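Local atomic coordinates of periplasmic binding protein component of an ABC type zinc uptake transporter (PDB entry 2OV3), a protein that binds zinc and, as the periplasmic component of an ABC-type uptake transporter, probably delivers the ion to its membrane partners. Residues Ala54-Gly59 against Ile80-Gly85; Val97-Ile102 against Trp168-Arg173; Gln154-Arg159 against Lys251-Asn256; Gln196-Ala201 against Ala225-Gly230. One frame throughout, in Å; residues are numbered along the deposited sequence.

Contact 1 (Ala54-Gly59 against Ile80-Gly85); sequences AYVLIG and IDSAQG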
loop_
_atom_site.group_PDB
_atom_site.type_symbol
_atom_site.label_atom_id
_atom_site.label_comp_id
_atom_site.label_asym_id
_atom_site.label_seq_id
_atom_site.Cartn_x
_atom_site.Cartn_y
_atom_site.Cartn_z
ATOM N N ALA A 54 -18.336 11.206 -1.745
ATOM C CA ALA A 54 -17.755 10.127 -2.530
ATOM C C ALA A 54 -16.884 9.279 -1.617
ATOM O O ALA A 54 -16.633 9.640 -0.471
ATOM C CB ALA A 54 -16.914 10.693 -3.670
ATOM N N TYR A 55 -16.419 8.157 -2.145
ATOM C CA TYR A 55 -15.558 7.254 -1.406
ATOM C C TYR A 55 -14.511 6.739 -2.387
ATOM O O TYR A 55 -14.845 6.252 -3.468
ATOM C CB TYR A 55 -16.368 6.087 -0.853
ATOM C CG TYR A 55 -15.593 5.150 0.047
ATOM C CD1 TYR A 55 -15.866 5.089 1.423
ATOM C CD2 TYR A 55 -14.620 4.282 -0.478
ATOM C CE1 TYR A 55 -15.199 4.182 2.248
ATOM C CE2 TYR A 55 -13.946 3.372 0.342
ATOM C CZ TYR A 55 -14.250 3.329 1.702
ATOM O OH TYR A 55 -13.626 2.409 2.510
ATOM N N VAL A 56 -13.243 6.859 -2.010
ATOM C CA VAL A 56 -12.165 6.403 -2.871
ATOM C C VAL A 56 -11.732 4.971 -2.555
ATOM O O VAL A 56 -11.016 4.717 -1.575
ATOM C CB VAL A 56 -10.908 7.301 -2.765
ATOM C CG1 VAL A 56 -9.907 6.907 -3.845
ATOM C CG2 VAL A 56 -11.287 8.774 -2.897
ATOM N N LEU A 57 -12.170 4.040 -3.395
ATOM C CA LEU A 57 -11.816 2.640 -3.239
ATOM C C LEU A 57 -10.404 2.443 -3.771
ATOM O O LEU A 57 -9.948 3.177 -4.656
ATOM C CB LEU A 57 -12.756 1.753 -4.054
ATOM C CG LEU A 57 -14.266 1.850 -3.823
ATOM C CD1 LEU A 57 -14.994 1.230 -4.999
ATOM C CD2 LEU A 57 -14.643 1.156 -2.520
ATOM N N ILE A 58 -9.709 1.464 -3.204
ATOM C CA ILE A 58 -8.369 1.104 -3.649
ATOM C C ILE A 58 -8.642 0.243 -4.885
ATOM O O ILE A 58 -7.906 0.280 -5.870
ATOM C CB ILE A 58 -7.613 0.254 -2.578
ATOM C CG1 ILE A 58 -6.897 1.169 -1.582
ATOM C CG2 ILE A 58 -6.595 -0.676 -3.242
ATOM C CD1 ILE A 58 -7.654 1.336 -0.286
ATOM N N GLY A 59 -9.740 -0.505 -4.821
ATOM C CA GLY A 59 -10.123 -1.374 -5.915
ATOM C C GLY A 59 -9.445 -2.723 -5.789
ATOM O O GLY A 59 -8.886 -3.036 -4.737
ATOM N N ILE A 80 -15.196 5.692 -6.060
ATOM C CA ILE A 80 -14.112 5.940 -6.982
ATOM C C ILE A 80 -13.131 4.766 -6.957
ATOM O O ILE A 80 -12.391 4.575 -5.992
ATOM C CB ILE A 80 -13.374 7.254 -6.616
ATOM C CG1 ILE A 80 -14.401 8.357 -6.327
ATOM C CG2 ILE A 80 -12.480 7.689 -7.754
ATOM C CD1 ILE A 80 -13.806 9.665 -5.836
ATOM N N ASP A 81 -13.160 3.964 -8.013
ATOM C CA ASP A 81 -12.258 2.838 -8.128
ATOM C C ASP A 81 -10.965 3.445 -8.621
ATOM O O ASP A 81 -10.789 3.671 -9.822
ATOM C CB ASP A 81 -12.783 1.836 -9.153
ATOM C CG ASP A 81 -11.889 0.614 -9.301
ATOM O OD1 ASP A 81 -10.858 0.524 -8.604
ATOM O OD2 ASP A 81 -12.232 -0.266 -10.120
ATOM N N SER A 82 -10.063 3.735 -7.693
ATOM C CA SER A 82 -8.800 4.345 -8.067
ATOM C C SER A 82 -7.852 3.391 -8.791
ATOM O O SER A 82 -6.828 3.825 -9.311
ATOM C CB SER A 82 -8.109 4.933 -6.833
ATOM O OG SER A 82 -7.700 3.912 -5.951
ATOM N N ALA A 83 -8.191 2.106 -8.842
ATOM C CA ALA A 83 -7.330 1.129 -9.511
ATOM C C ALA A 83 -7.705 0.867 -10.968
ATOM O O ALA A 83 -6.997 0.144 -11.666
ATOM C CB ALA A 83 -7.345 -0.190 -8.745
ATOM N N GLN A 84 -8.809 1.444 -11.430
ATOM C CA GLN A 84 -9.244 1.208 -12.800
ATOM C C GLN A 84 -8.200 1.542 -13.856
ATOM O O GLN A 84 -7.430 2.495 -13.718
ATOM C CB GLN A 84 -10.507 1.999 -13.111
ATOM C CG GLN A 84 -10.346 3.486 -12.906
ATOM C CD GLN A 84 -11.150 4.300 -13.911
ATOM O OE1 GLN A 84 -11.335 5.511 -13.744
ATOM N NE2 GLN A 84 -11.622 3.640 -14.971
ATOM N N GLY A 85 -8.191 0.736 -14.911
ATOM C CA GLY A 85 -7.279 0.947 -16.015
ATOM C C GLY A 85 -5.881 0.420 -15.804
ATOM O O GLY A 85 -5.025 0.537 -16.687
#
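Strands 54-57 and 78-81 lie side by side in a parallel sheet, where Val56 pairs with Ile80 and Leu57 with Asp81. Helix 67-73 links them, which makes a beta-alpha-beta crossover. Ile80 N gives a nearly straight bond to Tyr55 O at 2.7 Å. Its own carbonyl then accepts from Leu57 N at the same length, with a more bent N-H angle of 131°. Beyond the paired residues, Ser82 takes over. Its OG reaches Leu57 O at 2.7 Å, in the carbonyl plane and on a lone pair. Its backbone N comes to the same oxygen at 3.1 Å from above that plane, so two donors grip Leu57 O. The serine hydroxyl sits between its backbone N and carbonyl carbon (chi1 67°), which brings it back to the strand end. Among the apolar groups, Ile80 CD1 touches Ala54 CB at 3.9 Å and Val56 CG2 at 4.0 Å. Asp81 OD1 closes an Asx turn on Ala83 N and also lies 3.4 Å from Gly59 CA. Strand 3-7 flanks strand 54-57 on its other edge and bonds to Ala54 and Val56 through Thr6. Helix 106-123 packs on the face carrying Val56 and Ile80, through Ile116 and Glu119.

Contact 2 (Val97-Ile102 against Trp168-Arg173); sequences VADPHI and WAYFAR. With ZN (zinc ion), chain B.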
loop_
_atom_site.group_PDB
_atom_site.type_symbol
_atom_site.label_atom_id
_atom_site.label_comp_id
_atom_site.label_asym_id
_atom_site.label_seq_id
_atom_site.Cartn_x
_atom_site.Cartn_y
_atom_site.Cartn_z
ATOM N N VAL A 97 -6.033 -14.388 -8.340
ATOM C CA VAL A 97 -6.629 -13.306 -7.564
ATOM C C VAL A 97 -5.687 -12.107 -7.676
ATOM O O VAL A 97 -4.468 -12.259 -7.585
ATOM C CB VAL A 97 -6.811 -13.714 -6.074
ATOM C CG1 VAL A 97 -7.303 -12.537 -5.259
ATOM C CG2 VAL A 97 -7.813 -14.857 -5.975
ATOM N N ALA A 98 -6.253 -10.924 -7.900
ATOM C CA ALA A 98 -5.450 -9.716 -8.040
ATOM C C ALA A 98 -4.886 -9.224 -6.715
ATOM O O ALA A 98 -5.510 -9.358 -5.665
ATOM C CB ALA A 98 -6.269 -8.614 -8.694
ATOM N N ASP A 99 -3.687 -8.660 -6.788
ATOM C CA ASP A 99 -2.996 -8.104 -5.635
ATOM C C ASP A 99 -3.420 -6.632 -5.533
ATOM O O ASP A 99 -3.132 -5.835 -6.415
ATOM C CB ASP A 99 -1.495 -8.206 -5.852
ATOM C CG ASP A 99 -0.704 -7.764 -4.637
ATOM O OD1 ASP A 99 -1.178 -6.876 -3.921
ATOM O OD2 ASP A 99 0.388 -8.301 -4.414
ATOM N N PRO A 100 -4.101 -6.253 -4.438
ATOM C CA PRO A 100 -4.580 -4.881 -4.220
ATOM C C PRO A 100 -3.584 -3.795 -3.768
ATOM O O PRO A 100 -3.878 -2.607 -3.898
ATOM C CB PRO A 100 -5.700 -5.086 -3.203
ATOM C CG PRO A 100 -5.127 -6.159 -2.325
ATOM C CD PRO A 100 -4.504 -7.136 -3.324
ATOM N N HIS A 101 -2.420 -4.199 -3.255
ATOM C CA HIS A 101 -1.403 -3.266 -2.763
ATOM C C HIS A 101 -0.725 -2.390 -3.826
ATOM O O HIS A 101 0.505 -2.311 -3.861
ATOM C CB HIS A 101 -0.308 -4.031 -2.003
ATOM C CG HIS A 101 -0.826 -5.092 -1.082
ATOM N ND1 HIS A 101 -1.061 -6.387 -1.497
ATOM C CD2 HIS A 101 -1.169 -5.049 0.225
ATOM C CE1 HIS A 101 -1.527 -7.094 -0.482
ATOM N NE2 HIS A 101 -1.602 -6.305 0.573
ATOM N N ILE A 102 -1.494 -1.721 -4.682
ATOM C CA ILE A 102 -0.880 -0.875 -5.703
ATOM C C ILE A 102 -0.517 0.522 -5.162
ATOM O O ILE A 102 0.220 1.266 -5.800
ATOM C CB ILE A 102 -1.810 -0.722 -6.982
ATOM C CG1 ILE A 102 -3.002 0.207 -6.711
ATOM C CG2 ILE A 102 -2.342 -2.075 -7.422
ATOM C CD1 ILE A 102 -3.985 -0.322 -5.731
ATOM N N TRP A 168 4.277 -5.703 -0.713
ATOM C CA TRP A 168 5.197 -4.899 -1.501
ATOM C C TRP A 168 5.467 -5.458 -2.883
ATOM O O TRP A 168 6.489 -5.145 -3.481
ATOM C CB TRP A 168 6.531 -4.731 -0.763
ATOM C CG TRP A 168 6.393 -4.322 0.678
ATOM C CD1 TRP A 168 6.290 -5.151 1.761
ATOM C CD2 TRP A 168 6.300 -2.985 1.190
ATOM N NE1 TRP A 168 6.136 -4.416 2.912
ATOM C CE2 TRP A 168 6.132 -3.084 2.590
ATOM C CE3 TRP A 168 6.334 -1.715 0.601
ATOM C CZ2 TRP A 168 6.006 -1.965 3.410
ATOM C CZ3 TRP A 168 6.207 -0.598 1.417
ATOM C CH2 TRP A 168 6.042 -0.733 2.806
ATOM N N ALA A 169 4.561 -6.272 -3.405
ATOM C CA ALA A 169 4.781 -6.863 -4.720
ATOM C C ALA A 169 4.928 -5.822 -5.836
ATOM O O ALA A 169 5.781 -5.963 -6.717
ATOM C CB ALA A 169 3.645 -7.827 -5.048
ATOM N N TYR A 170 4.087 -4.790 -5.798
ATOM C CA TYR A 170 4.107 -3.733 -6.806
ATOM C C TYR A 170 5.309 -2.824 -6.623
ATOM O O TYR A 170 5.867 -2.298 -7.588
ATOM C CB TYR A 170 2.827 -2.903 -6.728
ATOM C CG TYR A 170 1.595 -3.629 -7.192
ATOM C CD1 TYR A 170 1.345 -3.801 -8.552
ATOM C CD2 TYR A 170 0.664 -4.120 -6.282
ATOM C CE1 TYR A 170 0.200 -4.439 -8.992
ATOM C CE2 TYR A 170 -0.487 -4.763 -6.717
ATOM C CZ TYR A 170 -0.719 -4.920 -8.065
ATOM O OH TYR A 170 -1.866 -5.541 -8.514
ATOM N N PHE A 171 5.695 -2.624 -5.373
ATOM C CA PHE A 171 6.845 -1.799 -5.073
ATOM C C PHE A 171 8.090 -2.545 -5.519
ATOM O O PHE A 171 8.964 -1.969 -6.140
ATOM C CB PHE A 171 6.916 -1.544 -3.577
ATOM C CG PHE A 171 8.167 -0.837 -3.127
ATOM C CD1 PHE A 171 8.177 0.538 -2.949
ATOM C CD2 PHE A 171 9.322 -1.554 -2.835
ATOM C CE1 PHE A 171 9.310 1.188 -2.473
ATOM C CE2 PHE A 171 10.465 -0.907 -2.357
ATOM C CZ PHE A 171 10.457 0.464 -2.179
ATOM N N ALA A 172 8.170 -3.831 -5.192
ATOM C CA ALA A 172 9.331 -4.633 -5.559
ATOM C C ALA A 172 9.418 -4.860 -7.071
ATOM O O ALA A 172 10.487 -5.133 -7.598
ATOM C CB ALA A 172 9.293 -5.972 -4.829
ATOM N N ARG A 173 8.284 -4.761 -7.755
ATOM C CA ARG A 173 8.221 -4.951 -9.196
ATOM C C ARG A 173 8.852 -3.785 -9.945
ATOM O O ARG A 173 9.609 -3.978 -10.900
ATOM C CB ARG A 173 6.770 -5.088 -9.629
ATOM C CG ARG A 173 6.387 -6.467 -10.082
ATOM C CD ARG A 173 6.841 -6.716 -11.511
ATOM N NE ARG A 173 6.469 -8.055 -11.932
ATOM C CZ ARG A 173 6.982 -9.163 -11.411
ATOM N NH1 ARG A 173 7.898 -9.083 -10.456
ATOM N NH2 ARG A 173 6.560 -10.351 -11.830
HETATM ZN ZN ZN B . -2.157 -6.167 2.830
HETATM O O HOH W 1 3.077 -3.201 -3.447
HETATM O O HOH W 2 -1.628 -4.391 4.108
#
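The irregular segment 97-102 passes the first turn of helix 169-174, and the backbones come closest where Ile102 CA lies 5.9 Å from Tyr170 CA. Tyr170 carries most of the contact. Ile102 CG2 sits over one face of its ring, 3.5 Å from the centroid, in a CH-pi contact. The methyl points there because it is anti to its own carbonyl carbon, with CG1 between N and C (chi1 74°). At the ring edge, Tyr170 OH bonds to Asp99 O. The modelled length is very short and the position of that oxygen is less sure. The same hydroxyl also bonds to Leu89 N. The Asp99 carboxylate slides past the ring with its plane turned 66° from it, and OD2 rests 3.4 Å from Ala169 CB. Its OD1 takes two bonds from His101, one from backbone N at 3.0 Å, closing an Asx turn, and one from ND1, modelled doubtfully short. The pair of bonds probably helps set the rotation of the imidazole. At the far side of that ring, NE2 binds the zinc ion at 2.3 Å. His37, His165 and water 2 complete the coordination. A carboxylate behind a metal-bound histidine is a familiar second-shell arrangement in zinc sites.

Contact 3 (Gln154-Arg159 against Lys251-Asn256); sequences QPLPQR and KIANAN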
loop_
_atom_site.group_PDB
_atom_site.type_symbol
_atom_site.label_atom_id
_atom_site.label_comp_id
_atom_site.label_asym_id
_atom_site.label_seq_id
_atom_site.Cartn_x
_atom_site.Cartn_y
_atom_site.Cartn_z
ATOM N N GLN A 154 18.706 0.188 -7.100
ATOM C CA GLN A 154 19.354 -0.278 -8.335
ATOM C C GLN A 154 20.701 -0.976 -8.199
ATOM O O GLN A 154 20.911 -2.031 -8.783
ATOM C CB GLN A 154 19.507 0.889 -9.320
ATOM C CG GLN A 154 20.281 0.550 -10.605
ATOM C CD GLN A 154 21.804 0.580 -10.426
ATOM O OE1 GLN A 154 22.377 1.597 -10.017
ATOM N NE2 GLN A 154 22.459 -0.531 -10.737
ATOM N N PRO A 155 21.631 -0.386 -7.435
ATOM C CA PRO A 155 22.956 -0.980 -7.261
ATOM C C PRO A 155 23.056 -2.140 -6.283
ATOM O O PRO A 155 24.112 -2.764 -6.180
ATOM C CB PRO A 155 23.790 0.208 -6.813
ATOM C CG PRO A 155 22.831 0.926 -5.914
ATOM C CD PRO A 155 21.537 0.899 -6.713
ATOM N N LEU A 156 21.973 -2.439 -5.576
ATOM C CA LEU A 156 22.006 -3.508 -4.579
ATOM C C LEU A 156 22.289 -4.913 -5.134
ATOM O O LEU A 156 21.605 -5.391 -6.041
ATOM C CB LEU A 156 20.697 -3.524 -3.775
ATOM C CG LEU A 156 20.205 -2.207 -3.133
ATOM C CD1 LEU A 156 18.874 -2.468 -2.418
ATOM C CD2 LEU A 156 21.239 -1.674 -2.140
ATOM N N PRO A 157 23.326 -5.587 -4.599
ATOM C CA PRO A 157 23.694 -6.939 -5.037
ATOM C C PRO A 157 22.533 -7.888 -4.743
ATOM O O PRO A 157 22.151 -8.702 -5.587
ATOM C CB PRO A 157 24.913 -7.265 -4.179
ATOM C CG PRO A 157 25.498 -5.920 -3.899
ATOM C CD PRO A 157 24.299 -5.076 -3.618
ATOM N N GLN A 158 21.975 -7.773 -3.536
ATOM C CA GLN A 158 20.855 -8.619 -3.127
ATOM C C GLN A 158 19.542 -7.993 -3.564
ATOM O O GLN A 158 19.243 -6.851 -3.220
ATOM C CB GLN A 158 20.850 -8.825 -1.606
ATOM C CG GLN A 158 19.711 -9.707 -1.088
ATOM C CD GLN A 158 19.665 -11.070 -1.767
ATOM O OE1 GLN A 158 18.777 -11.342 -2.568
ATOM N NE2 GLN A 158 20.627 -11.933 -1.446
ATOM N N ARG A 159 18.769 -8.751 -4.339
ATOM C CA ARG A 159 17.478 -8.300 -4.843
ATOM C C ARG A 159 16.309 -8.911 -4.053
ATOM O O ARG A 159 15.165 -8.506 -4.232
ATOM C CB ARG A 159 17.306 -8.692 -6.322
ATOM C CG ARG A 159 18.498 -8.451 -7.255
ATOM C CD ARG A 159 19.006 -7.017 -7.223
ATOM N NE ARG A 159 17.966 -6.031 -7.481
ATOM C CZ ARG A 159 18.092 -4.733 -7.215
ATOM N NH1 ARG A 159 19.216 -4.279 -6.685
ATOM N NH2 ARG A 159 17.098 -3.890 -7.477
ATOM N N LYS A 251 16.087 0.934 4.246
ATOM C CA LYS A 251 16.271 -0.248 5.089
ATOM C C LYS A 251 16.642 -1.409 4.161
ATOM O O LYS A 251 17.600 -2.133 4.424
ATOM C CB LYS A 251 14.986 -0.560 5.866
ATOM C CG LYS A 251 14.582 0.521 6.839
ATOM C CD LYS A 251 13.612 0.001 7.896
ATOM C CE LYS A 251 13.393 1.049 8.991
ATOM N NZ LYS A 251 12.398 0.601 10.019
ATOM N N ILE A 252 15.881 -1.569 3.075
ATOM C CA ILE A 252 16.160 -2.620 2.110
ATOM C C ILE A 252 17.644 -2.496 1.758
ATOM O O ILE A 252 18.414 -3.428 1.957
ATOM C CB ILE A 252 15.340 -2.466 0.791
ATOM C CG1 ILE A 252 13.832 -2.635 1.049
ATOM C CG2 ILE A 252 15.838 -3.473 -0.251
ATOM C CD1 ILE A 252 13.446 -3.928 1.741
ATOM N N ALA A 253 18.039 -1.325 1.270
ATOM C CA ALA A 253 19.420 -1.073 0.876
ATOM C C ALA A 253 20.452 -1.407 1.943
ATOM O O ALA A 253 21.497 -1.976 1.634
ATOM C CB ALA A 253 19.584 0.377 0.428
ATOM N N ASN A 254 20.178 -1.060 3.193
ATOM C CA ASN A 254 21.137 -1.368 4.246
ATOM C C ASN A 254 21.300 -2.869 4.395
ATOM O O ASN A 254 22.380 -3.365 4.707
ATOM C CB ASN A 254 20.692 -0.781 5.588
ATOM C CG ASN A 254 20.745 0.723 5.602
ATOM O OD1 ASN A 254 21.553 1.331 4.897
ATOM N ND2 ASN A 254 19.894 1.339 6.407
ATOM N N ALA A 255 20.212 -3.588 4.149
ATOM C CA ALA A 255 20.205 -5.033 4.271
ATOM C C ALA A 255 20.691 -5.783 3.024
ATOM O O ALA A 255 21.284 -6.856 3.143
ATOM C CB ALA A 255 18.806 -5.497 4.641
ATOM N N ASN A 256 20.449 -5.220 1.842
ATOM C CA ASN A 256 20.826 -5.877 0.589
ATOM C C ASN A 256 22.151 -5.435 -0.027
ATOM O O ASN A 256 22.437 -5.754 -1.176
ATOM C CB ASN A 256 19.711 -5.701 -0.443
ATOM C CG ASN A 256 18.466 -6.492 -0.104
ATOM O OD1 ASN A 256 17.689 -6.833 -0.994
ATOM N ND2 ASN A 256 18.264 -6.783 1.174
#
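Leu156 carries the apolar part of the junction, with both methyls against Ala253 of helix 241-256. CD2 lies 3.6 Å from Ala253 CA and 3.7 Å from Ala253 CB. CD1 approaches Ala253 CA too, and also meets Ile252 CG2 at 3.9 Å. The leucine and isoleucine side chains cross at about a right angle. Leu156 CG is anti to its carbonyl carbon (chi1 -51°), and the branch beyond it fits along the helix between Ile252 and Asn256. Asn256 CB packs against Gln158 CB at 3.5 Å. Pro157 lies between Leu156 and Gln158, with its CD 3.1 Å from Asn256 O.

One backbone bond joins the segments. Gln158 N donates to Asn256 O at 3.1 Å. It ties the last part of helix 241-256 to the loop that runs from helix 128-153 into strand 160-163. That strand belongs to the parallel sheet 178-181, 160-163, 208-212, 230-234. On another side the helix packs on this sheet, where Ile252 and Ala255 touch Phe210.

Polar side chains hold the loop. The Gln158 chain bends at chi2, and OE1 accepts from Lys160 N. Arg159 CB points away from the helix. The NH1 of this arginine bonds to Leu156 O at 2.7 Å, on a lone pair, with the oxygen 3° out of the guanidinium plane. The same nitrogen reaches Leu153 O, while NE bonds to Asn176 O.

Contact 4 (Gln196-Ala201 against Ala225-Gly230); sequences QLIDTA and AEIGAG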
loop_
_atom_site.group_PDB
_atom_site.type_symbol
_atom_site.label_atom_id
_atom_site.label_comp_id
_atom_site.label_asym_id
_atom_site.label_seq_id
_atom_site.Cartn_x
_atom_site.Cartn_y
_atom_site.Cartn_z
ATOM N N GLN A 196 11.840 -24.150 4.303
ATOM C CA GLN A 196 12.477 -23.974 3.011
ATOM C C GLN A 196 12.886 -22.508 2.872
ATOM O O GLN A 196 13.919 -22.196 2.283
ATOM C CB GLN A 196 11.510 -24.340 1.889
ATOM C CG GLN A 196 11.931 -23.827 0.530
ATOM C CD GLN A 196 12.997 -24.686 -0.111
ATOM O OE1 GLN A 196 12.690 -25.712 -0.728
ATOM N NE2 GLN A 196 14.264 -24.280 0.037
ATOM N N LEU A 197 12.062 -21.613 3.409
ATOM C CA LEU A 197 12.354 -20.195 3.350
ATOM C C LEU A 197 13.626 -19.907 4.145
ATOM O O LEU A 197 14.514 -19.193 3.676
ATOM C CB LEU A 197 11.167 -19.386 3.896
ATOM C CG LEU A 197 11.307 -17.860 4.054
ATOM C CD1 LEU A 197 9.925 -17.186 4.063
ATOM C CD2 LEU A 197 12.046 -17.565 5.340
ATOM N N ILE A 198 13.728 -20.482 5.341
ATOM C CA ILE A 198 14.906 -20.279 6.181
ATOM C C ILE A 198 16.186 -20.784 5.530
ATOM O O ILE A 198 17.223 -20.125 5.604
ATOM C CB ILE A 198 14.769 -20.984 7.530
ATOM C CG1 ILE A 198 13.570 -20.415 8.287
ATOM C CG2 ILE A 198 16.049 -20.801 8.347
ATOM C CD1 ILE A 198 13.360 -21.042 9.635
ATOM N N ASP A 199 16.131 -21.959 4.918
ATOM C CA ASP A 199 17.322 -22.503 4.283
ATOM C C ASP A 199 17.699 -21.681 3.064
ATOM O O ASP A 199 18.878 -21.483 2.782
ATOM C CB ASP A 199 17.115 -23.966 3.880
ATOM C CG ASP A 199 16.929 -24.887 5.082
ATOM O OD1 ASP A 199 17.496 -24.595 6.167
ATOM O OD2 ASP A 199 16.232 -25.913 4.935
ATOM N N THR A 200 16.698 -21.192 2.346
ATOM C CA THR A 200 16.966 -20.386 1.169
ATOM C C THR A 200 17.634 -19.090 1.608
ATOM O O THR A 200 18.586 -18.618 0.983
ATOM C CB THR A 200 15.667 -20.071 0.421
ATOM O OG1 THR A 200 15.177 -21.267 -0.197
ATOM C CG2 THR A 200 15.904 -19.006 -0.643
ATOM N N ALA A 201 17.126 -18.533 2.701
ATOM C CA ALA A 201 17.654 -17.298 3.259
ATOM C C ALA A 201 19.112 -17.478 3.682
ATOM O O ALA A 201 19.967 -16.687 3.304
ATOM C CB ALA A 201 16.807 -16.866 4.454
ATOM N N ALA A 225 15.734 -15.229 13.958
ATOM C CA ALA A 225 16.657 -15.880 14.870
ATOM C C ALA A 225 17.303 -17.073 14.175
ATOM O O ALA A 225 18.519 -17.216 14.193
ATOM C CB ALA A 225 15.923 -16.338 16.119
ATOM N N GLU A 226 16.487 -17.920 13.559
ATOM C CA GLU A 226 16.989 -19.094 12.866
ATOM C C GLU A 226 17.890 -18.796 11.678
ATOM O O GLU A 226 18.817 -19.551 11.391
ATOM C CB GLU A 226 15.833 -19.972 12.390
ATOM C CG GLU A 226 15.419 -21.041 13.383
ATOM C CD GLU A 226 16.590 -21.872 13.881
ATOM O OE1 GLU A 226 17.411 -22.309 13.038
ATOM O OE2 GLU A 226 16.686 -22.087 15.120
ATOM N N ILE A 227 17.621 -17.708 10.974
ATOM C CA ILE A 227 18.429 -17.371 9.818
ATOM C C ILE A 227 19.663 -16.578 10.228
ATOM O O ILE A 227 20.598 -16.410 9.445
ATOM C CB ILE A 227 17.634 -16.529 8.815
ATOM C CG1 ILE A 227 16.289 -17.197 8.521
ATOM C CG2 ILE A 227 18.446 -16.370 7.534
ATOM C CD1 ILE A 227 15.394 -16.393 7.600
ATOM N N GLY A 228 19.655 -16.090 11.461
ATOM C CA GLY A 228 20.767 -15.297 11.934
ATOM C C GLY A 228 20.657 -13.874 11.419
ATOM O O GLY A 228 21.650 -13.166 11.317
ATOM N N ALA A 229 19.451 -13.435 11.088
ATOM C CA ALA A 229 19.290 -12.078 10.580
ATOM C C ALA A 229 18.608 -11.152 11.588
ATOM O O ALA A 229 18.196 -11.579 12.666
ATOM C CB ALA A 229 18.510 -12.102 9.277
ATOM N N GLY A 230 18.496 -9.881 11.228
ATOM C CA GLY A 230 17.857 -8.934 12.111
ATOM C C GLY A 230 16.383 -8.788 11.792
ATOM O O GLY A 230 15.912 -9.299 10.773
#
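Ile227, in the last turn of helix 218-227, leans on helix 193-204. Its CB points at that helix and divides into two arms. CG1 is anti to the carbonyl carbon (chi1 -50°) and meets Ile198 CG2 at 3.6 Å. It also lies 4.1 Å from Ile198 CA, close to the helix backbone. Past CG1 the chain is extended, and CD1 at its tip reaches Ala201 CB at 3.5 Å. The same methyl is 4.2 Å from Leu197 CD2. The other arm, CG2, also comes to Ala201 CB, at 3.5 Å. Both methyls of Ile227 thus rest on Ala201 CB from the same side. One turn before Ala201 on helix 193-204, Ile198 crosses Ile227 obliquely and carries its CD1 to Glu226 CB at 3.9 Å. Only the aliphatic base of Glu226 takes part here. Its carboxylate makes a long, weak ion pair with Lys202.

Just after Ile227 the helix stops. Gly228, with positive phi, is the C-prime residue of a Schellman motif. Its N bonds back to Ala225 O, and the chain then enters strand 230-234. Strand 208-212 lies between the two helices in sequence, so they are neighbours in the alternating beta-alpha order of this half of the chain. Ile162 of strand 160-163 lies against both Ala201 and Ile227 and closes the group from the sheet side. The closest approach of each touching residue pair is between carbons. The contact is van der Waals in character and depends on the fit of methyl and methylene groups, without directional polar bonds between the segments.

Overall arrangement
Contact 2 stands nearest the zinc ion, which its His101 binds. Contact 1 touches contact 2 directly: Ile58 CG2 lies 3.4 Å from Pro100 O and 3.6 Å from Ile102 CD1. Its Ile58 side chain is about 9 Å from the ion. Contact 1 belongs to one four-stranded parallel sheet, and contacts 3 and 4 flank the other. Contact 2 brings the loop after the first sheet against a helix beside the second. Contacts 3 and 4 have centres 17 Å apart and do not touch. Contacts 1 and 4 are the most distant, with centres 38 Å apart. In contact 4, Leu197 remains about 12 Å from the side chain of His165.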